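Local coordinates for aldehyde dehydrogenase (PDB 5KF0), which probably oxidises aldehydes to carboxylic acids with a nicotinamide cofactor and binds NADPH in this crystal, at residues D78-V81 with A82-E86; D422-T425 with H426-A430; A138-Q141 with G142-G145; T111-I114 with D115-V119; D60-K63 with P64-L68. One frame throughout, in Å; residues are numbered along the deposited sequence. Where two conformers were deposited one is given.

In the fold
All five contacts are local. Along the chain they come in the order contact 5, contact 1, contact 4, contact 3, contact 2. Contacts 1 and 4 lie on helices 70-86 and 103-123, which pack together; their centres are about 10 Å apart. Contact 5 is on the short helix 62-67, just before helix 70-86 in the chain, with its centre about 23 Å from that of contact 1. Contact 3 closes a turn in the three-stranded antiparallel sheet, about 45 Å from the chain centre. Contact 2 starts helix 424-433 and lies about 41 Å from contact 1, centre to centre. Each contact also reaches another subunit, so these local turns help build the four-chain assembly.

Contact 1 of 5, residues D78-V81 with A82-E86; sequences DHCV and ARFRE
Val81 and Arg85 run alongside each other, one helical turn apart. Val81 CG1 sits over the centre of one face of the Arg85 guanidinium, 3.7 Å from CZ. The valine holds CG1 anti to its backbone N (chi1 169°), on the side where the extended arginine chain passes. Cys80 makes a different contact with Phe84. Its O accepts a hydrogen bond from Phe84 N at 2.8 Å. The same O lies over one face of the phenyl ring, toward the rim. Cys80 CB touches Phe84 CE2 at 3.8 Å. Cys80 SG is 5.2 Å from the centroid of the Phe84 ring, an oblique sulfur-aromatic contact. The repeat is that of an amphipathic alpha helix, helix 70-86. Cys80 and Phe84 face helices 103-123 and 192-202, and Phe84 meets Phe117 edge-to-face. Ala82 is on the exposed side, where its N bonds Asp78 O at 3.0 Å. On another flank, Arg83 CG lies over the His79 ring, 3.8 Å from its centroid, in a CH-pi contact. Glu203 is hydrogen-bonded to His79 NE2 and forms a salt bridge with Arg83. Asp78 OD1 is hydrogen-bonded to Ser121, and OD2 forms a salt bridge with Arg118 of the second subunit.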
# COMPACT_ATOMS: atom_id res chain seq x y z
N ASP A 78 -14.57 12.28 -16.89
CA ASP A 78 -15.91 12.62 -16.42
C ASP A 78 -16.79 13.09 -17.56
O ASP A 78 -18.00 12.82 -17.57
CB ASP A 78 -15.85 13.71 -15.35
CG ASP A 78 -15.21 13.23 -14.07
OD1 ASP A 78 -15.22 12.00 -13.82
OD2 ASP A 78 -14.71 14.08 -13.30
N HIS A 79 -16.22 13.84 -18.52
CA HIS A 79 -16.99 14.23 -19.70
C HIS A 79 -17.49 13.02 -20.46
O HIS A 79 -18.65 12.99 -20.90
CB HIS A 79 -16.15 15.09 -20.65
CG HIS A 79 -16.89 15.51 -21.88
ND1 HIS A 79 -17.82 16.53 -21.87
CD2 HIS A 79 -16.86 15.03 -23.15
CE1 HIS A 79 -18.32 16.67 -23.09
NE2 HIS A 79 -17.75 15.78 -23.88
N CYS A 80 -16.63 12.01 -20.62
CA CYS A 80 -17.03 10.76 -21.26
C CYS A 80 -18.18 10.09 -20.51
O CYS A 80 -19.18 9.70 -21.12
CB CYS A 80 -15.84 9.81 -21.35
SG CYS A 80 -14.56 10.37 -22.51
N VAL A 81 -18.04 9.95 -19.19
CA VAL A 81 -19.10 9.34 -18.37
C VAL A 81 -20.42 10.05 -18.60
O VAL A 81 -21.47 9.42 -18.83
CB VAL A 81 -18.72 9.35 -16.89
CG1 VAL A 81 -19.93 8.96 -16.02
CG2 VAL A 81 -17.56 8.41 -16.64
N ALA A 82 -20.41 11.39 -18.52
CA ALA A 82 -21.65 12.14 -18.68
C ALA A 82 -22.26 11.94 -20.06
O ALA A 82 -23.48 11.80 -20.20
CB ALA A 82 -21.39 13.63 -18.44
N ARG A 83 -21.42 11.93 -21.10
CA ARG A 83 -21.95 11.82 -22.46
C ARG A 83 -22.41 10.40 -22.76
O ARG A 83 -23.38 10.22 -23.51
CB ARG A 83 -20.89 12.29 -23.47
CG ARG A 83 -20.56 13.78 -23.37
CD ARG A 83 -21.63 14.69 -24.00
NE ARG A 83 -21.55 14.63 -25.45
CZ ARG A 83 -22.56 14.32 -26.27
NH1 ARG A 83 -23.77 14.08 -25.78
NH2 ARG A 83 -22.35 14.27 -27.57
N PHE A 84 -21.74 9.39 -22.20
CA PHE A 84 -22.21 8.01 -22.40
C PHE A 84 -23.57 7.81 -21.75
O PHE A 84 -24.44 7.11 -22.30
CB PHE A 84 -21.20 7.00 -21.83
CG PHE A 84 -19.84 7.04 -22.50
CD1 PHE A 84 -19.67 7.55 -23.78
CD2 PHE A 84 -18.73 6.55 -21.82
CE1 PHE A 84 -18.40 7.58 -24.38
CE2 PHE A 84 -17.47 6.57 -22.39
CZ PHE A 84 -17.30 7.07 -23.67
N ARG A 85 -23.80 8.42 -20.59
CA ARG A 85 -25.12 8.38 -19.98
C ARG A 85 -26.15 9.08 -20.86
O ARG A 85 -27.27 8.59 -21.04
CB ARG A 85 -25.09 9.03 -18.60
CG ARG A 85 -24.36 8.20 -17.56
CD ARG A 85 -24.19 8.98 -16.27
NE ARG A 85 -23.71 8.09 -15.22
CZ ARG A 85 -23.11 8.51 -14.11
NH1 ARG A 85 -22.91 9.80 -13.92
NH2 ARG A 85 -22.71 7.63 -13.21
N GLU A 86 -25.79 10.24 -21.42
CA GLU A 86 -26.71 10.96 -22.31
C GLU A 86 -27.04 10.13 -23.55
O GLU A 86 -28.18 10.18 -24.04
CB GLU A 86 -26.11 12.30 -22.73
CG GLU A 86 -26.11 13.35 -21.64
CD GLU A 86 -25.48 14.66 -22.08
OE1 GLU A 86 -25.11 14.78 -23.27
OE2 GLU A 86 -25.36 15.57 -21.24

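Contact 2 of 5, residues D422-T425 with H426-A430; sequences DSLT and HAQRA
Ser423 is the N-cap of helix 424-433, the helix of the beta-alpha-beta unit formed with strands 416-420 and 438-441. Its OG accepts from His426 N at 3.1 Å, with an N-H...O angle of 164°. Its O accepts from Ala427 N at 2.8 Å. One serine thus holds two amides of the first turn. The OG stands anti to the backbone N (chi1 170°), which turns it in under the open end of the helix. The His426 side chain comes back beside this cap, with CB 3.7 Å from Ser423 OG. The imidazole stacks on Phe401, and its ND1 is hydrogen-bonded to Asp267. Ser423 OG also bonds Asp422 of the third subunit, so the cap is part of a subunit interface. Leu424 and Gln428 cross obliquely. Leu424 CB is 4.1 Å from Gln428 NE2, in one of the two conformers of the glutamine. The backbone between them is closed by Gln428 N to Leu424 O, 2.9 Å. Thr425 OG1 is bonded to Asp422 of the third subunit as well. In the same Gln428 conformer, a water donates to Thr425 OG1 and to Gln428 OE1, each at 2.9 Å.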
# COMPACT_ATOMS: atom_id res chain seq x y z
N ASP A 422 -19.89 -24.18 -0.36
CA ASP A 422 -19.88 -23.47 0.91
C ASP A 422 -18.73 -23.93 1.80
O ASP A 422 -18.62 -23.47 2.94
CB ASP A 422 -21.21 -23.64 1.65
CG ASP A 422 -21.36 -22.65 2.83
OD1 ASP A 422 -21.15 -21.45 2.62
OD2 ASP A 422 -21.67 -23.09 3.95
N SER A 423 -17.85 -24.80 1.29
CA SER A 423 -16.77 -25.36 2.10
C SER A 423 -15.55 -24.45 2.04
O SER A 423 -14.97 -24.24 0.97
CB SER A 423 -16.41 -26.76 1.62
OG SER A 423 -15.21 -27.22 2.23
N LEU A 424 -15.15 -23.93 3.20
CA LEU A 424 -13.91 -23.17 3.28
C LEU A 424 -12.75 -24.00 2.77
O LEU A 424 -11.91 -23.52 1.99
CB LEU A 424 -13.64 -22.76 4.72
CG LEU A 424 -14.25 -21.50 5.30
CD1 LEU A 424 -14.22 -21.62 6.82
CD2 LEU A 424 -13.44 -20.31 4.83
N THR A 425 -12.67 -25.26 3.22
CA THR A 425 -11.59 -26.15 2.80
C THR A 425 -11.54 -26.26 1.28
O THR A 425 -10.47 -26.15 0.67
CB THR A 425 -11.77 -27.52 3.44
OG1 THR A 425 -11.78 -27.39 4.87
CG2 THR A 425 -10.63 -28.46 3.04
N HIS A 426 -12.69 -26.48 0.64
CA HIS A 426 -12.66 -26.61 -0.81
C HIS A 426 -12.38 -25.29 -1.51
O HIS A 426 -11.69 -25.26 -2.54
CB HIS A 426 -13.98 -27.21 -1.31
CG HIS A 426 -14.07 -28.69 -1.07
ND1 HIS A 426 -15.19 -29.43 -1.38
CD2 HIS A 426 -13.17 -29.56 -0.56
CE1 HIS A 426 -14.98 -30.69 -1.07
NE2 HIS A 426 -13.76 -30.80 -0.57
N ALA A 427 -12.91 -24.17 -0.99
CA ALA A 427 -12.61 -22.88 -1.62
C ALA A 427 -11.12 -22.58 -1.55
O ALA A 427 -10.52 -22.13 -2.54
CB ALA A 427 -13.43 -21.77 -0.96
N GLN A 428 -10.49 -22.85 -0.40
CA GLN A 428 -9.05 -22.65 -0.24
C GLN A 428 -8.25 -23.55 -1.17
O GLN A 428 -7.26 -23.14 -1.78
CB GLN A 428 -8.63 -22.94 1.20
CG GLN A 428 -9.26 -22.06 2.27
CD GLN A 428 -9.29 -22.74 3.63
OE1 GLN A 428 -9.03 -23.95 3.76
NE2 GLN A 428 -9.60 -21.97 4.66
N ARG A 429 -8.68 -24.82 -1.27
CA ARG A 429 -7.99 -25.75 -2.15
C ARG A 429 -8.09 -25.29 -3.61
O ARG A 429 -7.11 -25.38 -4.36
CB ARG A 429 -8.59 -27.15 -1.98
CG ARG A 429 -7.92 -28.23 -2.82
CD ARG A 429 -6.50 -28.54 -2.37
NE ARG A 429 -6.09 -29.85 -2.87
CZ ARG A 429 -4.84 -30.31 -2.85
NH1 ARG A 429 -3.84 -29.57 -2.36
NH2 ARG A 429 -4.57 -31.52 -3.32
N ALA A 430 -9.26 -24.80 -4.02
CA ALA A 430 -9.39 -24.29 -5.38
C ALA A 430 -8.49 -23.09 -5.61
O ALA A 430 -7.87 -22.97 -6.68
CB ALA A 430 -10.84 -23.91 -5.66
O HOH W 1 -9.67 -25.71 6.02

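Contact 3 of 5, residues A138-Q141 with G142-G145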
# COMPACT_ATOMS: atom_id res chain seq x y z
N ALA A 138 25.43 0.89 5.80
CA ALA A 138 26.20 2.11 5.97
C ALA A 138 26.53 2.76 4.63
O ALA A 138 26.61 3.99 4.54
CB ALA A 138 27.49 1.81 6.74
N ARG A 139 26.74 1.95 3.59
CA ARG A 139 27.09 2.49 2.28
C ARG A 139 26.01 3.42 1.76
O ARG A 139 26.30 4.37 1.03
CB ARG A 139 27.32 1.33 1.31
CG ARG A 139 27.93 1.69 -0.04
CD ARG A 139 28.10 0.43 -0.89
NE ARG A 139 26.80 -0.17 -1.17
CZ ARG A 139 26.08 0.11 -2.26
NH1 ARG A 139 26.56 0.95 -3.17
NH2 ARG A 139 24.89 -0.45 -2.43
N ALA A 140 24.75 3.19 2.15
CA ALA A 140 23.63 3.97 1.65
C ALA A 140 23.15 5.00 2.67
O ALA A 140 22.04 5.54 2.52
CB ALA A 140 22.49 3.05 1.24
N GLN A 141 23.95 5.29 3.70
CA GLN A 141 23.59 6.33 4.65
C GLN A 141 23.41 7.65 3.92
O GLN A 141 24.25 8.04 3.10
CB GLN A 141 24.65 6.49 5.75
CG GLN A 141 24.15 7.38 6.88
CD GLN A 141 25.18 7.63 7.97
OE1 GLN A 141 26.34 7.23 7.87
NE2 GLN A 141 24.75 8.32 9.03
N GLY A 142 22.30 8.34 4.19
CA GLY A 142 22.05 9.64 3.60
C GLY A 142 21.31 9.63 2.28
O GLY A 142 21.08 10.71 1.72
N TYR A 143 20.95 8.46 1.75
CA TYR A 143 20.18 8.37 0.51
C TYR A 143 18.71 8.06 0.81
O TYR A 143 18.41 7.27 1.71
CB TYR A 143 20.73 7.27 -0.40
CG TYR A 143 22.14 7.46 -0.94
CD1 TYR A 143 22.36 7.89 -2.25
CD2 TYR A 143 23.24 7.15 -0.15
CE1 TYR A 143 23.64 8.02 -2.75
CE2 TYR A 143 24.53 7.30 -0.64
CZ TYR A 143 24.73 7.72 -1.94
OH TYR A 143 26.02 7.83 -2.41
N THR A 144 17.81 8.66 0.02
CA THR A 144 16.38 8.40 0.08
C THR A 144 15.83 8.28 -1.33
O THR A 144 16.29 8.97 -2.25
CB THR A 144 15.63 9.53 0.81
OG1 THR A 144 16.20 9.74 2.10
CG2 THR A 144 14.12 9.22 0.95
N GLY A 145 14.84 7.41 -1.51
CA GLY A 145 14.22 7.19 -2.81
C GLY A 145 12.83 7.80 -2.87
O GLY A 145 12.09 7.79 -1.87
O HOH W 2 27.51 5.55 -1.40
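Ala140 and Tyr143 close a type II beta turn. Its one direct hydrogen bond runs from Tyr143 N to Ala140 O, 3.2 Å. The donor stands well above the carbonyl plane, 40° out of it, so the bond is bent at the acceptor. Gly142 is the third residue of the turn. Its phi of 90° would press a side chain against the carbonyl oxygen of Gln141, and glycine has none.

A water adds a second polar link. It donates to Arg139 O at 3.0 Å and to Tyr143 OH at 2.9 Å, and so ties the phenol to the residue just before the turn. The phenol is also hydrogen-bonded to Asp443 of the fourth subunit.

The van der Waals contacts centre on the Tyr143 ring. Ala140 O lies at the ring edge, near its plane, 3.3 Å from CD2. With CG beside the backbone N (chi1 -64°), the ring turns back along the turn, and CE2 comes within 3.8 Å of Arg139 O. Ala140 CB is a looser neighbour, 4.4 Å from Tyr143 CD2.

Tyr143 also stacks on Phe447 of the fourth subunit, consistent with the oligomerisation arm of this family. Strand 143-151 starts here. It is the central strand of an antiparallel sheet, between strands 129-133 and 475-483, and the Tyr143 side chain touches Val481 and Arg483 of the latter.

Contact 4 of 5, residues T111-I114 with D115-V119; sequences TRLI and DTFRV. With ACT (acetate ion), chain H.
Thr116 N donates to Arg112 O at 2.8 Å, in the regular i to i+4 pattern of helix 103-123. Thr116 OG1 stands 3.0 Å from the same Arg112 O. Standing beside its backbone N (chi1 -62°), the hydroxyl points back at that carbonyl. Asn166 OD1 is a second polar neighbour of this hydroxyl. Asp115 N bonds Thr111 O at 2.9 Å. The carboxylate of Asp115 runs alongside Thr111, with OD2 4.0 Å from Thr111 CG2.

Arg112 turns outward from the turn, its chain bent at both middle torsions. Its NE makes a salt bridge with Asp450. In the conformer given, the hydrogen bonds from NH2 to an acetate are weak, the shorter to O at 3.4 Å, near the guanidinium plane. Arg448 holds the same acetate, probably a crystallisation additive. The Arg112 side chain is about 9 Å from the bound NADPH.

On the buried side, Leu113 and Phe117 point the same way from the helix. Leu113 CD1 touches Phe117 CE1 at 3.6 Å. Leu113 O meets the edge of the phenyl ring, 3.4 Å from CD1.

Three helices touch this turn. Leu113 and Phe117 pack on Ala169 of helix 164-178. Phe117 also reaches Leu77 of helix 70-86. Thr111 and Ile114 touch Phe88 of helix 88-99.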
# COMPACT_ATOMS: atom_id res chain seq x y z
N THR A 111 -23.76 0.02 -19.53
CA THR A 111 -23.59 0.30 -18.10
C THR A 111 -22.17 0.01 -17.66
O THR A 111 -21.57 0.78 -16.90
CB THR A 111 -24.60 -0.51 -17.28
OG1 THR A 111 -25.93 -0.12 -17.65
CG2 THR A 111 -24.39 -0.28 -15.79
N ARG A 112 -21.59 -1.08 -18.16
CA ARG A 112 -20.21 -1.44 -17.83
C ARG A 112 -19.22 -0.43 -18.39
O ARG A 112 -18.23 -0.08 -17.73
CB ARG A 112 -19.89 -2.83 -18.37
CG ARG A 112 -20.66 -3.95 -17.71
CD ARG A 112 -20.02 -4.38 -16.40
NE ARG A 112 -18.65 -4.86 -16.60
CZ ARG A 112 -18.33 -6.05 -17.08
NH1 ARG A 112 -19.29 -6.91 -17.41
NH2 ARG A 112 -17.06 -6.40 -17.24
N LEU A 113 -19.47 0.04 -19.61
CA LEU A 113 -18.63 1.07 -20.22
C LEU A 113 -18.54 2.29 -19.32
O LEU A 113 -17.46 2.84 -19.08
CB LEU A 113 -19.21 1.47 -21.59
CG LEU A 113 -18.74 2.80 -22.20
CD1 LEU A 113 -17.27 2.75 -22.61
CD2 LEU A 113 -19.61 3.21 -23.40
N ILE A 114 -19.70 2.73 -18.81
CA ILE A 114 -19.75 3.86 -17.89
C ILE A 114 -19.02 3.52 -16.59
O ILE A 114 -18.23 4.33 -16.08
CB ILE A 114 -21.21 4.27 -17.64
CG1 ILE A 114 -21.80 4.87 -18.91
CG2 ILE A 114 -21.29 5.27 -16.49
CD1 ILE A 114 -23.33 4.81 -18.97
N ASP A 115 -19.26 2.32 -16.04
CA ASP A 115 -18.57 1.87 -14.83
C ASP A 115 -17.06 1.93 -15.01
O ASP A 115 -16.33 2.40 -14.13
CB ASP A 115 -18.97 0.43 -14.47
CG ASP A 115 -20.40 0.30 -13.92
OD1 ASP A 115 -21.02 1.31 -13.52
OD2 ASP A 115 -20.88 -0.85 -13.87
N THR A 116 -16.56 1.44 -16.15
CA THR A 116 -15.12 1.38 -16.38
C THR A 116 -14.51 2.78 -16.44
O THR A 116 -13.47 3.04 -15.83
CB THR A 116 -14.85 0.58 -17.65
OG1 THR A 116 -15.33 -0.76 -17.48
CG2 THR A 116 -13.35 0.53 -17.99
N PHE A 117 -15.16 3.70 -17.16
CA PHE A 117 -14.66 5.07 -17.18
C PHE A 117 -14.76 5.73 -15.81
O PHE A 117 -13.90 6.56 -15.47
CB PHE A 117 -15.41 5.90 -18.23
CG PHE A 117 -14.79 5.83 -19.60
CD1 PHE A 117 -14.91 4.67 -20.37
CD2 PHE A 117 -14.07 6.90 -20.11
CE1 PHE A 117 -14.30 4.59 -21.63
CE2 PHE A 117 -13.48 6.83 -21.37
CZ PHE A 117 -13.60 5.68 -22.13
N ARG A 118 -15.79 5.40 -15.02
CA ARG A 118 -15.89 6.01 -13.70
C ARG A 118 -14.77 5.53 -12.78
O ARG A 118 -14.21 6.32 -12.02
CB ARG A 118 -17.25 5.72 -13.08
CG ARG A 118 -17.38 6.38 -11.73
CD ARG A 118 -18.78 6.46 -11.23
NE ARG A 118 -18.80 7.33 -10.06
CZ ARG A 118 -19.86 7.59 -9.32
NH1 ARG A 118 -21.04 7.04 -9.61
NH2 ARG A 118 -19.74 8.40 -8.29
N VAL A 119 -14.42 4.23 -12.84
CA VAL A 119 -13.27 3.77 -12.05
C VAL A 119 -12.01 4.51 -12.48
O VAL A 119 -11.19 4.92 -11.64
CB VAL A 119 -13.08 2.24 -12.19
CG1 VAL A 119 -11.82 1.79 -11.44
CG2 VAL A 119 -14.28 1.48 -11.68
C ACT H . -15.83 -9.31 -19.41
O ACT H . -16.99 -9.31 -18.91
OXT ACT H . -15.29 -8.20 -19.61
CH3 ACT H . -15.10 -10.57 -19.75

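Contact 5 of 5, residues D60-K63 with P64-L68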
# COMPACT_ATOMS: atom_id res chain seq x y z
N ASP A 60 4.17 13.08 -31.02
CA ASP A 60 4.19 14.51 -30.76
C ASP A 60 3.35 14.89 -29.55
O ASP A 60 3.61 15.93 -28.94
CB ASP A 60 3.73 15.29 -31.99
CG ASP A 60 4.73 15.23 -33.13
OD1 ASP A 60 5.91 14.88 -32.86
OD2 ASP A 60 4.36 15.53 -34.28
N ALA A 61 2.36 14.08 -29.19
CA ALA A 61 1.49 14.34 -28.05
C ALA A 61 2.03 13.83 -26.72
O ALA A 61 1.40 14.05 -25.69
CB ALA A 61 0.10 13.73 -28.28
N VAL A 62 3.18 13.14 -26.71
CA VAL A 62 3.68 12.52 -25.48
C VAL A 62 3.91 13.57 -24.39
O VAL A 62 3.44 13.43 -23.26
CB VAL A 62 4.95 11.72 -25.78
CG1 VAL A 62 5.67 11.35 -24.48
CG2 VAL A 62 4.57 10.45 -26.55
N LYS A 63 4.66 14.63 -24.71
CA LYS A 63 4.96 15.62 -23.67
C LYS A 63 3.70 16.38 -23.25
O LYS A 63 3.46 16.50 -22.03
CB LYS A 63 6.08 16.54 -24.13
CG LYS A 63 6.53 17.55 -23.08
CD LYS A 63 7.87 18.18 -23.48
CE LYS A 63 7.96 19.63 -23.05
NZ LYS A 63 8.08 19.77 -21.57
N PRO A 64 2.85 16.86 -24.16
CA PRO A 64 1.62 17.53 -23.70
C PRO A 64 0.73 16.65 -22.84
O PRO A 64 0.15 17.13 -21.85
CB PRO A 64 0.94 17.92 -25.02
CG PRO A 64 2.06 18.08 -25.98
CD PRO A 64 3.05 17.02 -25.62
N MET A 65 0.60 15.37 -23.18
CA MET A 65 -0.19 14.46 -22.35
C MET A 65 0.45 14.25 -20.99
O MET A 65 -0.25 14.23 -19.97
CB MET A 65 -0.37 13.11 -23.07
CG MET A 65 -1.40 13.14 -24.16
SD MET A 65 -3.05 13.52 -23.52
CE MET A 65 -3.40 12.08 -22.53
N ARG A 66 1.78 14.11 -20.96
CA ARG A 66 2.49 13.92 -19.70
C ARG A 66 2.34 15.13 -18.78
O ARG A 66 2.36 14.99 -17.55
CB ARG A 66 3.97 13.64 -19.99
CG ARG A 66 4.83 13.43 -18.76
CD ARG A 66 6.28 13.13 -19.12
NE ARG A 66 7.07 14.33 -19.41
CZ ARG A 66 7.67 14.57 -20.58
NH1 ARG A 66 7.57 13.71 -21.58
NH2 ARG A 66 8.37 15.68 -20.73
N GLU A 67 2.19 16.31 -19.35
CA GLU A 67 2.09 17.53 -18.55
C GLU A 67 0.67 17.85 -18.11
O GLU A 67 0.49 18.74 -17.26
CB GLU A 67 2.68 18.71 -19.32
CG GLU A 67 4.19 18.54 -19.52
CD GLU A 67 4.82 19.68 -20.27
OE1 GLU A 67 4.09 20.44 -20.94
OE2 GLU A 67 6.06 19.81 -20.20
N LEU A 68 -0.33 17.17 -18.65
CA LEU A 68 -1.71 17.38 -18.25
C LEU A 68 -1.88 17.02 -16.77
O LEU A 68 -1.60 15.87 -16.40
CB LEU A 68 -2.62 16.52 -19.12
CG LEU A 68 -4.04 16.97 -19.43
CD1 LEU A 68 -4.01 18.32 -20.14
CD2 LEU A 68 -4.71 15.92 -20.29
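Ala61 and Met65 form the buried side of this short turn. Met65 N donates to Ala61 O at 2.9 Å. Ala61 CB is 4.4 Å from Met65 CG, and the same CG is 3.3 Å from Ala61 O. The bent methionine chain then leads away from the turn, to Pro207 and Ala210. Pro64 adds to the tightness near the backbone. Its CD is 3.4 Å from Lys63 CB, closer than usual for two carbons. That CD also faces the carbonyl oxygens of Asp60 and Ala61.

The contact spans the short helix 62-67, which follows helix 48-60 closely. Proline suits the first turn of a helix, where its missing N-H costs no helical bond. The next bond, Arg66 N to Val62 O, is regular at 2.9 Å.

The other side is looser and carries charge. Lys63 and Glu67, one turn apart, form a salt bridge. Its modelled length, Lys63 NZ to Glu67 OE2 at 2.4 Å, is too short to trust, so its exact geometry is doubtful. The lysine leaves the helix with CG anti to the backbone N (chi1 -176°) and bends near its end toward the glutamate. In the conformer given, Arg66 lays one face of its guanidinium over Lys63 CA, and NH2 comes 3.5 Å from Lys63 CG. Val62 CG1 is at the guanidinium edge, 4.2 Å from NH1. Arg66 NH2 makes a salt bridge to Glu433 of the fourth subunit, while Lys63 NZ reaches that glutamate only in a long, weak ion pair.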